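PDB 4I4C: UPF0255 protein frsA, which probably hydrolyses carboxylic esters, as a two-domain member of the alpha/beta-hydrolase superfamily, and is not a cofactor-independent pyruvate decarboxylase. Local coordinates for residues Y49-R54 / A135-L140; L105-Q110 / L130-A135; M116-A121 / A161-Y166; G274-V279 / A297-I302; L281-Q286 / G347-R352. All blocks are in the same frame, centred on the assembly; numbering follows the deposited sequence.

Contact 1: Y49-R54 / A135-L140; sequences YRNLRR and AGYPHL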
# COMPACT_ATOMS: atom_id res chain seq x y z
N TYR A 49 12.71 2.72 13.95
CA TYR A 49 13.18 3.03 12.59
C TYR A 49 11.97 3.10 11.67
O TYR A 49 11.69 4.14 11.05
CB TYR A 49 14.17 1.97 12.11
CG TYR A 49 14.24 1.85 10.60
CD1 TYR A 49 14.84 2.84 9.83
CD2 TYR A 49 13.71 0.74 9.94
CE1 TYR A 49 14.89 2.73 8.43
CE2 TYR A 49 13.77 0.62 8.57
CZ TYR A 49 14.35 1.61 7.82
OH TYR A 49 14.39 1.46 6.45
N ARG A 50 11.23 2.00 11.61
CA ARG A 50 9.98 1.96 10.86
C ARG A 50 8.96 2.96 11.39
O ARG A 50 8.91 3.22 12.58
CB ARG A 50 9.39 0.55 10.93
CG ARG A 50 10.17 -0.44 10.10
CD ARG A 50 9.81 -1.85 10.48
NE ARG A 50 10.60 -2.83 9.74
CZ ARG A 50 11.79 -3.30 10.13
NH1 ARG A 50 12.37 -2.85 11.24
NH2 ARG A 50 12.41 -4.21 9.38
N ASN A 51 8.15 3.52 10.50
CA ASN A 51 6.95 4.19 10.94
C ASN A 51 5.93 3.12 11.32
O ASN A 51 5.51 2.33 10.48
CB ASN A 51 6.38 5.13 9.87
CG ASN A 51 5.15 5.89 10.34
OD1 ASN A 51 4.07 5.74 9.79
ND2 ASN A 51 5.31 6.70 11.40
N LEU A 52 5.60 3.07 12.60
CA LEU A 52 4.62 2.13 13.14
C LEU A 52 3.21 2.49 12.71
O LEU A 52 2.76 3.63 12.90
CB LEU A 52 4.70 2.14 14.66
CG LEU A 52 5.25 0.89 15.32
CD1 LEU A 52 6.54 0.49 14.65
CD2 LEU A 52 5.43 1.15 16.81
N ARG A 53 2.51 1.52 12.14
CA ARG A 53 1.14 1.70 11.67
C ARG A 53 0.16 0.83 12.48
O ARG A 53 -0.65 0.10 11.90
CB ARG A 53 1.06 1.28 10.21
CG ARG A 53 2.16 1.85 9.32
CD ARG A 53 1.64 3.00 8.48
NE ARG A 53 2.74 3.79 7.92
CZ ARG A 53 3.19 3.68 6.67
NH1 ARG A 53 2.66 2.80 5.84
NH2 ARG A 53 4.19 4.46 6.26
N ARG A 54 0.26 0.88 13.81
CA ARG A 54 -0.58 0.06 14.70
C ARG A 54 -2.06 0.02 14.32
O ARG A 54 -2.62 -1.05 14.13
CB ARG A 54 -0.48 0.54 16.15
CG ARG A 54 0.72 0.09 16.92
CD ARG A 54 0.54 0.57 18.36
NE ARG A 54 1.44 -0.08 19.31
CZ ARG A 54 2.61 0.42 19.69
NH1 ARG A 54 3.03 1.58 19.20
NH2 ARG A 54 3.36 -0.22 20.57
N ALA A 135 5.87 -8.32 8.41
CA ALA A 135 7.24 -8.80 8.64
C ALA A 135 8.23 -8.21 7.63
O ALA A 135 9.36 -7.88 7.97
CB ALA A 135 7.29 -10.34 8.60
N GLY A 136 7.79 -8.06 6.38
CA GLY A 136 8.66 -7.55 5.34
C GLY A 136 8.64 -6.03 5.22
O GLY A 136 9.53 -5.41 4.63
N TYR A 137 7.59 -5.42 5.77
CA TYR A 137 7.45 -3.96 5.71
C TYR A 137 8.72 -3.31 6.24
O TYR A 137 9.25 -3.75 7.29
CB TYR A 137 6.25 -3.54 6.57
CG TYR A 137 6.13 -2.07 6.91
CD1 TYR A 137 5.48 -1.18 6.06
CD2 TYR A 137 6.61 -1.58 8.12
CE1 TYR A 137 5.35 0.17 6.39
CE2 TYR A 137 6.49 -0.24 8.47
CZ TYR A 137 5.85 0.64 7.60
OH TYR A 137 5.71 1.98 7.95
N PRO A 138 9.22 -2.28 5.54
CA PRO A 138 8.61 -1.62 4.37
C PRO A 138 9.09 -2.13 2.99
O PRO A 138 9.04 -1.37 2.01
CB PRO A 138 9.07 -0.18 4.54
CG PRO A 138 10.49 -0.35 5.04
CD PRO A 138 10.40 -1.53 6.01
N HIS A 139 9.55 -3.37 2.92
CA HIS A 139 9.80 -4.01 1.62
C HIS A 139 10.90 -3.34 0.81
O HIS A 139 10.72 -2.99 -0.36
CB HIS A 139 8.49 -4.09 0.82
CG HIS A 139 7.35 -4.63 1.62
ND1 HIS A 139 7.33 -5.93 2.08
CD2 HIS A 139 6.21 -4.05 2.06
CE1 HIS A 139 6.22 -6.13 2.77
NE2 HIS A 139 5.52 -5.00 2.76
N LEU A 140 12.04 -3.12 1.46
CA LEU A 140 13.25 -2.66 0.80
C LEU A 140 13.76 -3.78 -0.10
O LEU A 140 13.73 -4.95 0.30
CB LEU A 140 14.30 -2.29 1.84
CG LEU A 140 13.94 -1.09 2.73
CD1 LEU A 140 15.16 -0.64 3.51
CD2 LEU A 140 13.37 0.06 1.93
O HOH W 1 11.17 -6.01 7.41
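Arg50 and Pro138 bring the irregular segment 49-54 alongside the turn that ends helix 121-136, their CA atoms 7.5 Å apart, with a cis peptide preceding Pro138. Two side chains, passing each other in opposite directions, do most of the joining. The extended Arg50 lays CB and CG against CE2 of Tyr137, and its NE donates to Tyr137 O at 2.9 Å, almost straight at 172° and in the guanidinium plane. A water grips the same carbonyl, accepting from Arg50 NH2 and donating to Tyr137 O and, at 2.7 Å, to Ala135 O. Going the other way, Tyr137 holds CG anti to its N (chi1 166°), which sends the ring across to segment 49-54; there OH donates to a lone pair of Asn51 O at 2.6 Å. The guanidinium of Arg53 lies with one face 3.2 Å from Tyr137 OH, which sits over its centre, and Arg53 NE is bound in plane by Asn51 OD1 at 3.0 Å. Salt bridges from Arg50 to Asp88 and from Arg53 to Asp203 fix the outer ends of both guanidinium groups. Arg53 comes within about 6 Å of bound hexanoic acid, which places this buried junction of the helical part beside the ligand pocket.

Contact 2: L105-Q110 / L130-A135; sequences LGMEHQ and LCYSIA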
# COMPACT_ATOMS: atom_id res chain seq x y z
N LEU A 105 4.31 -14.82 14.32
CA LEU A 105 2.87 -14.64 14.41
C LEU A 105 2.19 -15.20 13.16
O LEU A 105 1.18 -15.90 13.26
CB LEU A 105 2.47 -13.17 14.66
CG LEU A 105 0.97 -12.94 14.91
CD1 LEU A 105 0.43 -13.72 16.13
CD2 LEU A 105 0.63 -11.45 15.03
N GLY A 106 2.74 -14.91 11.99
CA GLY A 106 2.25 -15.53 10.77
C GLY A 106 2.18 -17.06 10.85
O GLY A 106 1.18 -17.68 10.47
N MET A 107 3.23 -17.67 11.37
CA MET A 107 3.28 -19.13 11.40
C MET A 107 2.28 -19.72 12.39
O MET A 107 1.82 -20.84 12.22
CB MET A 107 4.70 -19.61 11.66
CG MET A 107 5.65 -19.30 10.52
SD MET A 107 7.37 -19.71 10.94
CE MET A 107 8.14 -19.67 9.31
N GLU A 108 1.92 -18.93 13.40
CA GLU A 108 0.96 -19.32 14.42
C GLU A 108 -0.46 -19.32 13.85
O GLU A 108 -1.29 -20.19 14.17
CB GLU A 108 1.04 -18.37 15.62
CG GLU A 108 0.21 -18.81 16.82
CD GLU A 108 0.79 -20.04 17.53
OE1 GLU A 108 1.92 -20.47 17.19
OE2 GLU A 108 0.10 -20.57 18.42
N HIS A 109 -0.74 -18.32 13.02
CA HIS A 109 -1.98 -18.31 12.26
C HIS A 109 -1.99 -19.48 11.27
O HIS A 109 -3.00 -20.16 11.14
CB HIS A 109 -2.16 -16.99 11.51
CG HIS A 109 -2.60 -15.87 12.38
ND1 HIS A 109 -3.80 -15.89 13.05
CD2 HIS A 109 -2.01 -14.70 12.71
CE1 HIS A 109 -3.93 -14.78 13.75
NE2 HIS A 109 -2.85 -14.04 13.56
N GLN A 110 -0.88 -19.69 10.58
CA GLN A 110 -0.82 -20.76 9.59
C GLN A 110 -0.94 -22.15 10.26
O GLN A 110 -1.38 -23.10 9.62
CB GLN A 110 0.44 -20.65 8.73
CG GLN A 110 0.38 -21.40 7.41
CD GLN A 110 1.35 -20.87 6.37
OE1 GLN A 110 2.25 -20.08 6.68
NE2 GLN A 110 1.17 -21.29 5.13
N LEU A 130 -1.08 -11.35 6.12
CA LEU A 130 -0.91 -9.97 6.58
C LEU A 130 0.28 -9.88 7.53
O LEU A 130 1.06 -8.92 7.46
CB LEU A 130 -2.16 -9.49 7.29
CG LEU A 130 -2.13 -8.03 7.69
CD1 LEU A 130 -1.89 -7.17 6.46
CD2 LEU A 130 -3.44 -7.67 8.35
N CYS A 131 0.42 -10.87 8.42
CA CYS A 131 1.54 -10.86 9.35
C CYS A 131 2.87 -10.95 8.61
O CYS A 131 3.81 -10.26 8.97
CB CYS A 131 1.42 -11.98 10.38
SG CYS A 131 0.05 -11.73 11.50
N TYR A 132 2.91 -11.79 7.58
CA TYR A 132 4.09 -11.93 6.74
C TYR A 132 4.43 -10.65 5.97
O TYR A 132 5.60 -10.31 5.80
CB TYR A 132 3.90 -13.07 5.74
CG TYR A 132 3.84 -14.45 6.34
CD1 TYR A 132 4.68 -14.80 7.41
CD2 TYR A 132 2.95 -15.39 5.87
CE1 TYR A 132 4.62 -16.05 7.98
CE2 TYR A 132 2.88 -16.66 6.44
CZ TYR A 132 3.73 -16.98 7.49
OH TYR A 132 3.69 -18.24 8.07
N SER A 133 3.40 -9.97 5.47
CA SER A 133 3.56 -8.68 4.79
C SER A 133 4.16 -7.64 5.73
O SER A 133 5.13 -6.96 5.40
CB SER A 133 2.22 -8.18 4.22
OG SER A 133 2.37 -6.88 3.67
N ILE A 134 3.58 -7.52 6.92
CA ILE A 134 4.15 -6.64 7.95
C ILE A 134 5.59 -7.02 8.32
O ILE A 134 6.45 -6.15 8.52
CB ILE A 134 3.26 -6.65 9.20
CG1 ILE A 134 1.90 -6.01 8.87
CG2 ILE A 134 3.95 -5.94 10.35
CD1 ILE A 134 0.79 -6.34 9.84
N ALA A 135 5.87 -8.32 8.41
CA ALA A 135 7.24 -8.80 8.64
C ALA A 135 8.23 -8.21 7.63
O ALA A 135 9.36 -7.88 7.97
CB ALA A 135 7.29 -10.34 8.60
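An antiparallel helical hairpin, made by helices 98-114 and 121-136, packs closely where Gly106 meets Cys131 and Tyr132. The short axes come within 8.6 Å at 167°, and the CA atoms of Gly106 and Cys131 are 4.9 Å apart, a closeness that the bare glycine permits. Cys131 CB rests on the Gly106 backbone, 3.6 Å from its N, while the Tyr132 ring packs with its CZ against Gly106 C. Gly106 CA makes an off-centre CH-pi contact, 4.2 Å from the Tyr132 ring centroid. With CG beside its own backbone N, the Tyr132 chi1 of -67° sends the ring toward helix 105-110, and its OH meets two side chains of that helix. The hydroxyl donates to Gln110 OE1 at 2.7 Å, nearly along the C=O axis (161°), with the acceptor at the ring edge; the extended Gln110 chain crosses the tyrosine at about a right angle. Met107 CG touches the same hydroxyl, 3.3 Å from Tyr132 OH. On the cysteine side, Cys131 SG touches both Leu105 CD2, at 3.6 Å, and, in an edge-on sulfur-aromatic contact, the His109 imidazole, 3.8 Å from its CD2. Beyond the hairpin, Leu152, Ala153 and Ala156 of helix 144-163 pack on Tyr132, while Leu130 and Ile134 touch Val62, so helix 121-136 has helix 98-114 and helix 144-163 against it and a loop at Val62.

Contact 3: M116-A121 / A161-Y166; sequences MTNEAA and AKKSKY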
# COMPACT_ATOMS: atom_id res chain seq x y z
N MET A 116 -8.49 -25.64 11.53
CA MET A 116 -9.78 -25.10 11.15
C MET A 116 -10.12 -25.61 9.76
O MET A 116 -9.29 -26.21 9.08
CB MET A 116 -9.76 -23.56 11.15
CG MET A 116 -9.80 -22.93 12.53
SD MET A 116 -9.26 -21.21 12.49
CE MET A 116 -9.48 -20.72 14.21
N THR A 117 -11.37 -25.40 9.35
CA THR A 117 -11.80 -25.73 8.00
C THR A 117 -12.66 -24.60 7.45
O THR A 117 -13.30 -23.86 8.21
CB THR A 117 -12.62 -27.03 7.97
OG1 THR A 117 -13.85 -26.82 8.67
CG2 THR A 117 -11.87 -28.19 8.61
N ASN A 118 -12.68 -24.47 6.12
CA ASN A 118 -13.53 -23.50 5.43
C ASN A 118 -13.39 -22.05 5.86
O ASN A 118 -12.31 -21.46 5.76
CB ASN A 118 -14.99 -23.93 5.51
CG ASN A 118 -15.22 -25.28 4.90
OD1 ASN A 118 -14.34 -26.14 4.94
ND2 ASN A 118 -16.39 -25.47 4.32
N GLU A 119 -14.49 -21.48 6.36
CA GLU A 119 -14.61 -20.04 6.59
C GLU A 119 -13.78 -19.54 7.79
O GLU A 119 -13.81 -18.35 8.12
CB GLU A 119 -16.08 -19.63 6.74
CG GLU A 119 -16.38 -18.17 6.41
CD GLU A 119 -17.84 -17.80 6.64
OE1 GLU A 119 -18.72 -18.62 6.34
OE2 GLU A 119 -18.09 -16.68 7.13
N ALA A 120 -13.05 -20.44 8.42
CA ALA A 120 -12.15 -20.06 9.49
C ALA A 120 -10.71 -20.30 9.04
O ALA A 120 -9.85 -19.43 9.18
CB ALA A 120 -12.46 -20.83 10.75
N ALA A 121 -10.46 -21.49 8.50
CA ALA A 121 -9.17 -21.80 7.90
C ALA A 121 -8.74 -20.73 6.88
O ALA A 121 -7.58 -20.32 6.86
CB ALA A 121 -9.22 -23.16 7.25
N ALA A 161 -7.12 -17.91 -0.40
CA ALA A 161 -8.05 -17.71 -1.52
C ALA A 161 -8.68 -19.03 -1.94
O ALA A 161 -9.88 -19.11 -2.21
CB ALA A 161 -7.32 -17.07 -2.69
N LYS A 162 -7.84 -20.06 -2.00
CA LYS A 162 -8.25 -21.40 -2.40
C LYS A 162 -9.26 -22.00 -1.41
O LYS A 162 -10.11 -22.80 -1.79
CB LYS A 162 -7.02 -22.31 -2.51
CG LYS A 162 -7.25 -23.60 -3.25
CD LYS A 162 -7.78 -23.36 -4.65
CE LYS A 162 -7.94 -24.67 -5.40
NZ LYS A 162 -6.68 -25.46 -5.33
N LYS A 163 -9.15 -21.58 -0.16
CA LYS A 163 -10.01 -22.08 0.92
C LYS A 163 -11.30 -21.28 1.03
O LYS A 163 -12.28 -21.76 1.59
CB LYS A 163 -9.25 -22.04 2.25
CG LYS A 163 -9.83 -22.91 3.36
CD LYS A 163 -9.48 -24.38 3.17
CE LYS A 163 -10.06 -25.25 4.31
NZ LYS A 163 -11.23 -26.09 3.89
N SER A 164 -11.30 -20.07 0.48
CA SER A 164 -12.42 -19.17 0.66
C SER A 164 -13.61 -19.64 -0.16
O SER A 164 -13.45 -20.22 -1.23
CB SER A 164 -12.05 -17.74 0.24
OG SER A 164 -13.11 -16.86 0.55
N LYS A 165 -14.80 -19.35 0.36
CA LYS A 165 -16.03 -19.53 -0.41
C LYS A 165 -16.10 -18.47 -1.52
O LYS A 165 -16.86 -18.62 -2.47
CB LYS A 165 -17.24 -19.42 0.52
CG LYS A 165 -17.60 -17.99 0.90
CD LYS A 165 -18.49 -17.91 2.14
CE LYS A 165 -19.39 -16.68 2.07
NZ LYS A 165 -19.93 -16.27 3.40
N TYR A 166 -15.31 -17.41 -1.41
CA TYR A 166 -15.26 -16.39 -2.45
C TYR A 166 -14.28 -16.79 -3.54
O TYR A 166 -13.47 -17.68 -3.36
CB TYR A 166 -14.86 -15.03 -1.90
CG TYR A 166 -15.81 -14.44 -0.89
CD1 TYR A 166 -16.87 -13.63 -1.29
CD2 TYR A 166 -15.64 -14.66 0.47
CE1 TYR A 166 -17.74 -13.08 -0.37
CE2 TYR A 166 -16.51 -14.11 1.40
CZ TYR A 166 -17.56 -13.32 0.97
OH TYR A 166 -18.43 -12.77 1.88
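Lys163 NZ donates to Asn118 OD1 in a weak bond of 3.3 Å, the one hydrogen bond between the two segments. Asn118 occupies the second position of a type II' beta turn, Thr117 to Ala120, which links helix 98-114 to helix 121-136; its positive phi of 55° belongs to that turn type. The turn's own closing bond, Ala120 N to Thr117 O, is weak as well. Lys163, in the last turn of helix 144-163, reaches the loop by a bent path: CG stands anti to the backbone N, and the chain then bends at chi2 (78°) and again near its end. The bend lays the aliphatic part over Ala121, whose CB is 3.7 Å from Lys163 CE, and carries Lys163 CG within 3.7 Å of Asn118 O. The ammonium group also comes 3.1 Å from Asn118 N, but both are donors and no bond forms there. Charge supplies a second, looser link: Glu119 OE1 and Lys165 NZ form a long salt bridge of 4.0 Å between two extended, exposed side chains. Ser122, at the start of helix 121-136, also touches Lys163 and Ser164. Just past the helix end, the chain is shaped by an ST turn, in which Ser164 OG accepts from Tyr166 N at 3.0 Å.

Contact 4: G274-V279 / A297-I302; sequences GGNAMV and APIHDI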
# COMPACT_ATOMS: atom_id res chain seq x y z
N GLY A 274 -0.83 5.20 -4.31
CA GLY A 274 -1.83 4.54 -5.13
C GLY A 274 -2.90 5.52 -5.61
O GLY A 274 -3.40 5.43 -6.74
N GLY A 275 -3.25 6.48 -4.76
CA GLY A 275 -4.22 7.50 -5.11
C GLY A 275 -3.84 8.43 -6.26
O GLY A 275 -4.70 8.82 -7.05
N ASN A 276 -2.57 8.80 -6.36
CA ASN A 276 -2.12 9.59 -7.50
C ASN A 276 -2.38 8.90 -8.81
O ASN A 276 -2.75 9.54 -9.79
CB ASN A 276 -0.63 9.84 -7.43
CG ASN A 276 -0.27 10.78 -6.35
OD1 ASN A 276 -0.81 10.70 -5.24
ND2 ASN A 276 0.66 11.69 -6.64
N ALA A 277 -2.16 7.59 -8.82
CA ALA A 277 -2.28 6.81 -10.05
C ALA A 277 -3.72 6.72 -10.51
O ALA A 277 -3.99 6.73 -11.72
CB ALA A 277 -1.69 5.42 -9.85
N MET A 278 -4.64 6.63 -9.56
CA MET A 278 -6.06 6.53 -9.88
C MET A 278 -6.59 7.87 -10.41
O MET A 278 -7.44 7.88 -11.30
CB MET A 278 -6.87 6.08 -8.65
CG MET A 278 -6.45 4.72 -8.09
SD MET A 278 -6.30 3.51 -9.42
CE MET A 278 -4.52 3.33 -9.49
N VAL A 279 -6.09 8.97 -9.87
CA VAL A 279 -6.54 10.30 -10.31
C VAL A 279 -6.03 10.51 -11.72
O VAL A 279 -6.79 10.91 -12.61
CB VAL A 279 -5.95 11.44 -9.47
CG1 VAL A 279 -6.36 12.75 -10.07
CG2 VAL A 279 -6.41 11.36 -8.04
N ALA A 297 -3.72 10.47 -0.33
CA ALA A 297 -2.84 10.56 -1.50
C ALA A 297 -1.94 11.80 -1.49
O ALA A 297 -2.41 12.92 -1.19
CB ALA A 297 -3.68 10.50 -2.80
N PRO A 298 -0.64 11.62 -1.81
CA PRO A 298 0.29 12.75 -1.95
C PRO A 298 0.14 13.40 -3.32
O PRO A 298 0.99 13.19 -4.20
CB PRO A 298 1.67 12.08 -1.84
CG PRO A 298 1.44 10.69 -2.36
CD PRO A 298 0.03 10.32 -1.95
N ILE A 299 -0.93 14.16 -3.51
CA ILE A 299 -1.28 14.73 -4.81
C ILE A 299 -0.24 15.73 -5.32
O ILE A 299 0.12 15.71 -6.50
CB ILE A 299 -2.64 15.44 -4.76
CG1 ILE A 299 -3.77 14.44 -4.51
CG2 ILE A 299 -2.90 16.22 -6.05
CD1 ILE A 299 -3.72 13.21 -5.38
N HIS A 300 0.22 16.60 -4.44
CA HIS A 300 1.09 17.68 -4.87
C HIS A 300 2.03 18.20 -3.79
O HIS A 300 3.25 18.28 -4.00
CB HIS A 300 0.27 18.86 -5.40
CG HIS A 300 1.06 20.14 -5.52
ND1 HIS A 300 2.01 20.34 -6.51
CD2 HIS A 300 1.04 21.27 -4.79
CE1 HIS A 300 2.54 21.54 -6.37
NE2 HIS A 300 1.96 22.13 -5.33
N ASP A 301 1.46 18.58 -2.64
CA ASP A 301 2.18 19.41 -1.68
C ASP A 301 3.54 18.86 -1.24
O ASP A 301 4.55 19.54 -1.39
CB ASP A 301 1.32 19.73 -0.45
CG ASP A 301 1.92 20.82 0.41
OD1 ASP A 301 1.75 22.01 0.06
OD2 ASP A 301 2.57 20.50 1.42
N ILE A 302 3.56 17.64 -0.72
CA ILE A 302 4.81 17.05 -0.25
C ILE A 302 5.83 16.87 -1.38
O ILE A 302 7.01 17.15 -1.20
CB ILE A 302 4.58 15.72 0.54
CG1 ILE A 302 5.91 15.11 0.97
CG2 ILE A 302 3.81 14.71 -0.28
CD1 ILE A 302 6.61 15.89 2.06
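Asn276 ND2 donates to Pro298 O at 2.9 Å from well above the carbonyl plane, 48° out of it and away from the lone pairs, although the oxygen lies in the amide's own plane. Pro298 is also the centre of an inverse gamma turn. Asn276 OD1 stands 3.2 Å from Pro298 O; both are acceptors, and ND2 is the atom that bonds. Tyr244 OH is a second hydrogen-bond partner of ND2, which fixes the amide's rotation. OD1 meets carbon instead: Pro298 CD at 3.4 Å, Ala297 CB and Ile299 CD1. In this alpha/beta-hydrolase fold, helix 273-284 directly follows strand 266-271, a position consistent with the nucleophile elbow of the fold, where Arg272 lines both ligand pockets; segment 297-302 leaves the neighbouring strand 291-295. Bare Gly275 lets the two come close, its CA 3.8 Å from Ala297 CB. One turn further along the helix, Val279 CG2 packs on Ile299 CD1 at 4.2 Å, and both residues touch Ile294 of strand 291-295. The Pro298 side chain approaches bound hexanoic acid to about 4 Å.

Contact 5: L281-Q286 / G347-R352; sequences LSFLEQ and GFLSSR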
# COMPACT_ATOMS: atom_id res chain seq x y z
N LEU A 281 -5.29 8.30 -13.87
CA LEU A 281 -6.09 7.44 -14.73
C LEU A 281 -7.51 8.00 -14.97
O LEU A 281 -8.11 7.75 -16.03
CB LEU A 281 -6.15 6.02 -14.15
CG LEU A 281 -6.96 4.99 -14.93
CD1 LEU A 281 -6.51 4.94 -16.39
CD2 LEU A 281 -6.83 3.62 -14.29
N SER A 282 -8.04 8.75 -14.01
CA SER A 282 -9.41 9.23 -14.09
C SER A 282 -9.49 10.42 -15.02
O SER A 282 -10.57 10.83 -15.44
CB SER A 282 -9.94 9.60 -12.71
OG SER A 282 -10.15 8.45 -11.90
N PHE A 283 -8.32 10.99 -15.34
CA PHE A 283 -8.24 12.04 -16.35
C PHE A 283 -7.94 11.43 -17.71
O PHE A 283 -8.40 11.93 -18.74
CB PHE A 283 -7.15 13.04 -15.99
CG PHE A 283 -7.57 14.06 -14.97
CD1 PHE A 283 -7.41 13.81 -13.62
CD2 PHE A 283 -8.11 15.28 -15.36
CE1 PHE A 283 -7.78 14.75 -12.68
CE2 PHE A 283 -8.48 16.22 -14.43
CZ PHE A 283 -8.32 15.96 -13.08
N LEU A 284 -7.17 10.34 -17.71
CA LEU A 284 -6.78 9.70 -18.97
C LEU A 284 -7.92 8.91 -19.62
O LEU A 284 -8.07 8.91 -20.84
CB LEU A 284 -5.55 8.82 -18.76
CG LEU A 284 -4.24 9.55 -18.45
CD1 LEU A 284 -3.19 8.59 -17.90
CD2 LEU A 284 -3.70 10.24 -19.67
N GLU A 285 -8.73 8.24 -18.80
CA GLU A 285 -9.79 7.40 -19.34
C GLU A 285 -11.16 7.79 -18.79
O GLU A 285 -11.70 7.13 -17.91
CB GLU A 285 -9.49 5.94 -19.04
CG GLU A 285 -8.20 5.46 -19.65
CD GLU A 285 -8.37 4.94 -21.07
OE1 GLU A 285 -9.49 5.07 -21.62
OE2 GLU A 285 -7.39 4.40 -21.62
N GLN A 286 -11.73 8.86 -19.33
CA GLN A 286 -12.91 9.46 -18.72
C GLN A 286 -14.22 8.72 -19.00
O GLN A 286 -15.24 9.02 -18.38
CB GLN A 286 -13.01 10.94 -19.11
CG GLN A 286 -11.71 11.72 -18.89
CD GLN A 286 -11.95 13.21 -18.69
OE1 GLN A 286 -13.08 13.65 -18.50
NE2 GLN A 286 -10.87 13.99 -18.73
N GLY A 347 0.44 18.68 -14.84
CA GLY A 347 -0.52 19.46 -15.61
C GLY A 347 -1.97 19.01 -15.53
O GLY A 347 -2.84 19.51 -16.25
N PHE A 348 -2.24 18.06 -14.64
CA PHE A 348 -3.57 17.47 -14.53
C PHE A 348 -4.53 18.28 -13.69
O PHE A 348 -5.72 17.96 -13.61
CB PHE A 348 -3.46 16.05 -13.95
CG PHE A 348 -2.88 15.04 -14.91
CD1 PHE A 348 -3.68 14.46 -15.88
CD2 PHE A 348 -1.55 14.69 -14.83
CE1 PHE A 348 -3.15 13.54 -16.76
CE2 PHE A 348 -1.02 13.76 -15.71
CZ PHE A 348 -1.83 13.19 -16.68
N LEU A 349 -4.02 19.31 -13.03
CA LEU A 349 -4.83 20.03 -12.04
C LEU A 349 -4.88 21.53 -12.30
O LEU A 349 -4.83 22.34 -11.36
CB LEU A 349 -4.32 19.75 -10.63
CG LEU A 349 -4.42 18.30 -10.16
CD1 LEU A 349 -3.84 18.16 -8.76
CD2 LEU A 349 -5.88 17.81 -10.20
N SER A 350 -5.01 21.90 -13.57
CA SER A 350 -4.94 23.31 -13.98
C SER A 350 -6.21 23.82 -14.66
O SER A 350 -6.70 24.90 -14.32
CB SER A 350 -3.76 23.52 -14.92
OG SER A 350 -2.54 23.33 -14.24
N SER A 351 -6.73 23.08 -15.63
CA SER A 351 -7.86 23.58 -16.41
C SER A 351 -8.89 22.52 -16.77
O SER A 351 -10.09 22.71 -16.58
CB SER A 351 -7.36 24.30 -17.66
OG SER A 351 -6.22 23.64 -18.20
N ARG A 352 -8.41 21.40 -17.30
CA ARG A 352 -9.27 20.32 -17.75
C ARG A 352 -10.02 19.63 -16.62
O ARG A 352 -9.43 19.24 -15.62
CB ARG A 352 -8.44 19.30 -18.52
CG ARG A 352 -7.59 19.93 -19.59
CD ARG A 352 -8.01 19.48 -20.97
NE ARG A 352 -9.46 19.56 -21.16
CZ ARG A 352 -10.10 19.00 -22.17
NH1 ARG A 352 -9.42 18.31 -23.09
NH2 ARG A 352 -11.42 19.11 -22.27
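Phe283, near the C-terminal end of helix 273-284, presents its ring to the loop 347-352. The helix packs beside the central sheet of the alpha/beta-hydrolase fold, and this loop leads toward strand 358-363. With chi1 at -80°, CG stands anti to the carbonyl carbon and the benzyl group slides past Phe348 in the opposite direction. Phe283 CB lies against Phe348 CD1 at 3.8 Å, while the ring centroids are 5.9 Å apart and the planes inclined at 58°, an oblique pairing. Two carbonyls meet the Phe283 ring in different ways: Phe348 O sits over one face, 3.3 Å from CZ, whereas Arg352 O lies in plane at the edge, 3.4 Å from CE2, where the ring's hydrogens would probably be the more favourable neighbours. Leu349 CD2 also touches the ring, 4.2 Å from Phe283 CZ. Next along the helix, the exposed Leu284 brings CD2 to the edge of the Phe348 ring, 4.4 Å from CE1. Glu285 leaves helical geometry, and its OE2 accepts a hydrogen bond from Gln249 NE2 of helix 246-254. Gln286 then folds back across the helix end, its OE1 accepting from Lys355 N, further along the same loop. Its NE2 donates to a lone pair of Phe283 O at 3.2 Å, in the carbonyl plane.

Overall arrangement
Contacts 1, 2 and 3 belong to the helical part of the chain, contacts 4 and 5 to the alpha/beta-hydrolase part, which follows in sequence. Contacts 1 and 2 share Ala135 and helix 121-136, their centres 14 Å apart; contact 2 falls within the chain span that contact 1 closes. Contact 3 alternates with both along the chain, its centre 17 Å from that of contact 2. Contacts 4 and 5 share helix 273-284, lie 13 Å apart between centres and touch through Ile299 and Leu349. Contacts 1 and 4, with centres 21 Å apart, approach the bound hexanoic acid from the two parts, which places the pocket between them; contact 5 is peripheral.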